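Local atomic coordinates of TetR family transcriptional regulator (Rhodococcus erythropolis, PDB entry 4ZA6), a protein that probably represses transcription as a TetR-family DNA-binding regulator, QsdR, linked to control of the quorum-sensing signal degradation gene qsdA. Residues I139-P143 against Q144-E148; L176-L180 against L181-R185. All blocks are in the same frame, centred on the assembly; numbering follows the deposited sequence.

Contact 1: residues I139-P143 against Q144-E148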
loop_
_atom_site.group_PDB
_atom_site.type_symbol
_atom_site.label_atom_id
_atom_site.label_comp_id
_atom_site.label_asym_id
_atom_site.label_seq_id
_atom_site.Cartn_x
_atom_site.Cartn_y
_atom_site.Cartn_z
ATOM N N ILE A 139 -8.707 -0.319 -22.439
ATOM C CA ILE A 139 -9.610 -0.114 -21.313
ATOM C C ILE A 139 -10.800 0.724 -21.715
ATOM O O ILE A 139 -10.696 1.515 -22.659
ATOM C CB ILE A 139 -8.898 0.426 -20.040
ATOM C CG1 ILE A 139 -8.232 1.804 -20.272
ATOM C CG2 ILE A 139 -7.947 -0.628 -19.468
ATOM C CD1 ILE A 139 -7.575 2.456 -18.985
ATOM N N THR A 140 -11.942 0.512 -21.032
ATOM C CA THR A 140 -13.197 1.234 -21.312
ATOM C C THR A 140 -13.493 2.278 -20.255
ATOM O O THR A 140 -14.241 3.217 -20.511
ATOM C CB THR A 140 -14.388 0.282 -21.557
ATOM O OG1 THR A 140 -14.540 -0.637 -20.469
ATOM C CG2 THR A 140 -14.260 -0.467 -22.857
ATOM N N LEU A 141 -12.898 2.118 -19.073
ATOM C CA LEU A 141 -13.037 3.042 -17.958
ATOM C C LEU A 141 -11.707 3.726 -17.760
ATOM O O LEU A 141 -10.697 3.250 -18.284
ATOM C CB LEU A 141 -13.533 2.312 -16.694
ATOM C CG LEU A 141 -14.860 1.542 -16.903
ATOM C CD1 LEU A 141 -15.136 0.580 -15.779
ATOM C CD2 LEU A 141 -16.035 2.488 -17.148
ATOM N N SER A 142 -11.699 4.869 -17.069
ATOM C CA SER A 142 -10.458 5.625 -16.893
ATOM C C SER A 142 -9.439 4.887 -16.017
ATOM O O SER A 142 -9.851 4.082 -15.166
ATOM C CB SER A 142 -10.756 7.021 -16.337
ATOM O OG SER A 142 -10.999 6.989 -14.938
ATOM N N PRO A 143 -8.118 5.130 -16.212
ATOM C CA PRO A 143 -7.110 4.484 -15.347
ATOM C C PRO A 143 -7.356 4.748 -13.855
ATOM O O PRO A 143 -7.033 3.892 -13.048
ATOM C CB PRO A 143 -5.796 5.139 -15.797
ATOM C CG PRO A 143 -6.046 5.571 -17.181
ATOM C CD PRO A 143 -7.467 6.013 -17.208
ATOM N N GLN A 144 -7.900 5.942 -13.508
ATOM C CA GLN A 144 -8.206 6.382 -12.144
ATOM C C GLN A 144 -9.316 5.527 -11.585
ATOM O O GLN A 144 -9.209 5.063 -10.449
ATOM C CB GLN A 144 -8.603 7.889 -12.093
ATOM C CG GLN A 144 -7.440 8.873 -12.319
ATOM C CD GLN A 144 -6.912 8.920 -13.749
ATOM O OE1 GLN A 144 -7.658 8.831 -14.747
ATOM N NE2 GLN A 144 -5.596 9.042 -13.877
ATOM N N VAL A 145 -10.366 5.289 -12.394
ATOM C CA VAL A 145 -11.504 4.427 -12.021
ATOM C C VAL A 145 -11.032 2.964 -11.853
ATOM O O VAL A 145 -11.327 2.328 -10.835
ATOM C CB VAL A 145 -12.706 4.566 -13.018
ATOM C CG1 VAL A 145 -13.755 3.474 -12.783
ATOM C CG2 VAL A 145 -13.341 5.949 -12.896
ATOM N N LEU A 146 -10.279 2.446 -12.826
ATOM C CA LEU A 146 -9.787 1.063 -12.739
ATOM C C LEU A 146 -8.732 0.831 -11.642
ATOM O O LEU A 146 -8.729 -0.229 -11.033
ATOM C CB LEU A 146 -9.286 0.557 -14.089
ATOM C CG LEU A 146 -10.289 0.558 -15.218
ATOM C CD1 LEU A 146 -9.587 0.304 -16.499
ATOM C CD2 LEU A 146 -11.381 -0.485 -15.008
ATOM N N GLY A 147 -7.862 1.813 -11.414
ATOM C CA GLY A 147 -6.823 1.774 -10.383
ATOM C C GLY A 147 -7.438 1.676 -8.997
ATOM O O GLY A 147 -7.054 0.817 -8.206
ATOM N N GLU A 148 -8.430 2.534 -8.705
ATOM C CA GLU A 148 -9.175 2.514 -7.445
ATOM C C GLU A 148 -9.918 1.167 -7.281
ATOM O O GLU A 148 -9.879 0.579 -6.200
ATOM C CB GLU A 148 -10.144 3.723 -7.384
ATOM C CG GLU A 148 -11.081 3.740 -6.187
ATOM C CD GLU A 148 -10.493 3.955 -4.805
ATOM O OE1 GLU A 148 -9.296 4.298 -4.694
ATOM O OE2 GLU A 148 -11.255 3.803 -3.825
#

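Contact 2: residues L176-L180 against L181-R185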
loop_
_atom_site.group_PDB
_atom_site.type_symbol
_atom_site.label_atom_id
_atom_site.label_comp_id
_atom_site.label_asym_id
_atom_site.label_seq_id
_atom_site.Cartn_x
_atom_site.Cartn_y
_atom_site.Cartn_z
ATOM N N LEU A 176 -9.214 -11.623 -9.729
ATOM C CA LEU A 176 -10.055 -10.408 -9.767
ATOM C C LEU A 176 -9.436 -9.308 -10.643
ATOM O O LEU A 176 -10.164 -8.648 -11.387
ATOM C CB LEU A 176 -10.331 -9.894 -8.356
ATOM C CG LEU A 176 -11.368 -10.701 -7.555
ATOM C CD1 LEU A 176 -11.276 -10.367 -6.077
ATOM C CD2 LEU A 176 -12.808 -10.437 -8.056
ATOM N N ILE A 177 -8.098 -9.140 -10.586
ATOM C CA ILE A 177 -7.368 -8.185 -11.444
ATOM C C ILE A 177 -7.536 -8.602 -12.903
ATOM O O ILE A 177 -7.894 -7.759 -13.733
ATOM C CB ILE A 177 -5.883 -8.053 -11.051
ATOM C CG1 ILE A 177 -5.743 -7.503 -9.639
ATOM C CG2 ILE A 177 -5.110 -7.187 -12.063
ATOM C CD1 ILE A 177 -4.414 -7.851 -9.003
ATOM N N ALA A 178 -7.295 -9.905 -13.205
ATOM C CA ALA A 178 -7.460 -10.477 -14.555
ATOM C C ALA A 178 -8.872 -10.183 -15.086
ATOM O O ALA A 178 -9.008 -9.609 -16.155
ATOM C CB ALA A 178 -7.242 -11.979 -14.518
ATOM N N LEU A 179 -9.913 -10.519 -14.291
ATOM C CA LEU A 179 -11.324 -10.275 -14.619
ATOM C C LEU A 179 -11.592 -8.808 -14.866
ATOM O O LEU A 179 -12.267 -8.478 -15.828
ATOM C CB LEU A 179 -12.216 -10.799 -13.481
ATOM C CG LEU A 179 -13.714 -10.583 -13.600
ATOM C CD1 LEU A 179 -14.347 -11.526 -14.655
ATOM C CD2 LEU A 179 -14.375 -10.751 -12.248
ATOM N N LEU A 180 -11.035 -7.916 -14.036
ATOM C CA LEU A 180 -11.199 -6.482 -14.241
ATOM C C LEU A 180 -10.526 -6.011 -15.548
ATOM O O LEU A 180 -11.044 -5.123 -16.213
ATOM C CB LEU A 180 -10.641 -5.695 -13.051
ATOM C CG LEU A 180 -11.499 -4.507 -12.660
ATOM C CD1 LEU A 180 -12.366 -4.828 -11.476
ATOM C CD2 LEU A 180 -10.657 -3.261 -12.417
ATOM N N LEU A 181 -9.402 -6.630 -15.923
ATOM C CA LEU A 181 -8.662 -6.282 -17.141
ATOM C C LEU A 181 -9.228 -6.963 -18.408
ATOM O O LEU A 181 -8.736 -6.721 -19.511
ATOM C CB LEU A 181 -7.177 -6.654 -16.982
ATOM C CG LEU A 181 -6.364 -6.014 -15.856
ATOM C CD1 LEU A 181 -4.950 -6.577 -15.826
ATOM C CD2 LEU A 181 -6.363 -4.496 -15.925
ATOM N N GLY A 182 -10.200 -7.850 -18.239
ATOM C CA GLY A 182 -10.792 -8.577 -19.348
ATOM C C GLY A 182 -9.926 -9.720 -19.860
ATOM O O GLY A 182 -10.036 -10.081 -21.030
ATOM N N VAL A 183 -9.056 -10.295 -19.005
ATOM C CA VAL A 183 -8.189 -11.432 -19.396
ATOM C C VAL A 183 -8.478 -12.695 -18.585
ATOM O O VAL A 183 -9.100 -12.628 -17.541
ATOM C CB VAL A 183 -6.669 -11.114 -19.429
ATOM C CG1 VAL A 183 -6.353 -10.056 -20.472
ATOM C CG2 VAL A 183 -6.132 -10.736 -18.052
ATOM N N THR A 184 -7.964 -13.837 -19.041
ATOM C CA THR A 184 -8.201 -15.097 -18.350
ATOM C C THR A 184 -6.963 -15.602 -17.664
ATOM O O THR A 184 -5.839 -15.372 -18.142
ATOM C CB THR A 184 -8.734 -16.174 -19.317
ATOM O OG1 THR A 184 -7.882 -16.205 -20.456
ATOM C CG2 THR A 184 -10.180 -15.938 -19.726
ATOM N N ARG A 185 -7.180 -16.329 -16.558
ATOM C CA ARG A 185 -6.121 -17.004 -15.830
ATOM C C ARG A 185 -6.427 -18.502 -15.921
ATOM O O ARG A 185 -7.474 -18.951 -15.466
ATOM C CB ARG A 185 -6.016 -16.514 -14.382
ATOM C CG ARG A 185 -5.514 -15.079 -14.281
ATOM C CD ARG A 185 -5.205 -14.690 -12.856
ATOM N NE ARG A 185 -3.817 -14.997 -12.510
ATOM C CZ ARG A 185 -3.438 -15.585 -11.385
ATOM N NH1 ARG A 185 -4.337 -15.925 -10.469
ATOM N NH2 ARG A 185 -2.157 -15.817 -11.153
#

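Contact 1: residues I139-P143 against Q144-E148
Leu-146 reaches back from the first turn of helix 143-158 and lays its two methyl groups against the incoming loop. CD1 meets the branch of Ile-139, 3.5 Å from its CG2, the two side chains running antiparallel past one another. CD2 sits 3.9 Å from CB of Leu-141, whose side chain lies roughly perpendicular to that of Leu-146. The first torsion of Leu-146 (chi1 -59°) sets CG beside its own backbone N, aiming the fork at both loop residues. Cutting this leucine back to an alanine is likely to leave Ile-139 and Leu-141 without their common apolar partner and to open a gap between loop and helix. Val-145 adds a looser touch, CG1 lying 4.1 Å from CB of Leu-141.

Ser-142 is the N-cap. Its OG, tucked over its own backbone (chi1 79°), accepts from Val-145 N at 3.1 Å, while CG2 of Val-145 packs against the same oxygen. Its carbonyl O takes a nearly straight bond from Leu-146 N (2.9 Å), and Pro-143 O accepts from Gly-147 N (2.8 Å). Pro-143, which has no N-H to satisfy, opens the helix and leans on Gln-129 of helix 115-133, as Leu-146 does on Leu-128. The serine hydroxyl thus gives a first-turn amide an acceptor, while the leucine fork fastens the loop mainly by apolar contact.

Contact 2: residues L176-L180 against L181-R185
Leu-181 lies alongside Ile-177, one turn back, with both side chains pointing the same way. Its CD1 rests 3.8 Å from CG2 of Ile-177, and its CG comes within 3.1 Å of Ile-177 O. That same carbonyl O accepts from Leu-181 N at 2.9 Å, a helical bond of the last turn of helix 170-181.

Gly-182 then leaves the helix with a positive phi of 77°, a conformation easily adopted without a side chain. Its N donates to Leu-179 O over 3.2 Å, approaching well above the carbonyl plane instead of along a lone pair. Val-183 N closes the Schellman motif by reaching back five residues to Ala-178 O (2.9 Å), nearly straight at hydrogen. One methyl of Val-183, CG2, comes back to the helix, 3.9 Å from CB of Ala-178.

From the departing loop, Arg-185 sends its side chain back along the helix and lays its aliphatic stem on Ala-178, CG 3.6 Å from CB and CD slightly farther. The chain bends at chi3 (90°), and NH1 forms salt bridges with Glu-171 and Asp-175 from earlier turns of the same helix, whose two acids probably help to fix the guanidinium.

Ile-177 packs on Cys-154 of helix 143-158 and on Leu-79 and Phe-82 of helix 74-90; Leu-181 and Val-183 cover Pro-75, and Leu-180 leans on Leu-150 and Ile-153, so one side of the helix end packs on those two helices while Gly-182 stays at the surface.

In the fold
The two contacts mark opposite kinds of helix end: contact 1 starts helix 143-158 with a serine N-cap, and contact 2 stops the next helix, 170-181, with a Schellman motif. Their centres lie about 14 Å apart, and Leu-180 of contact 2 touches the backbone of Leu-146 in contact 1. Each mixes buried and exposed residues. Contact 1 turns its buried side to helix 115-133; contact 2 packs against helices 143-158 and 74-90, so helix 143-158 belongs to both settings. The capping bond of contact 1 is made by a side-chain hydroxyl, whereas those of contact 2 are all backbone to backbone, and Arg-185 beyond the helix pairs with acids on it.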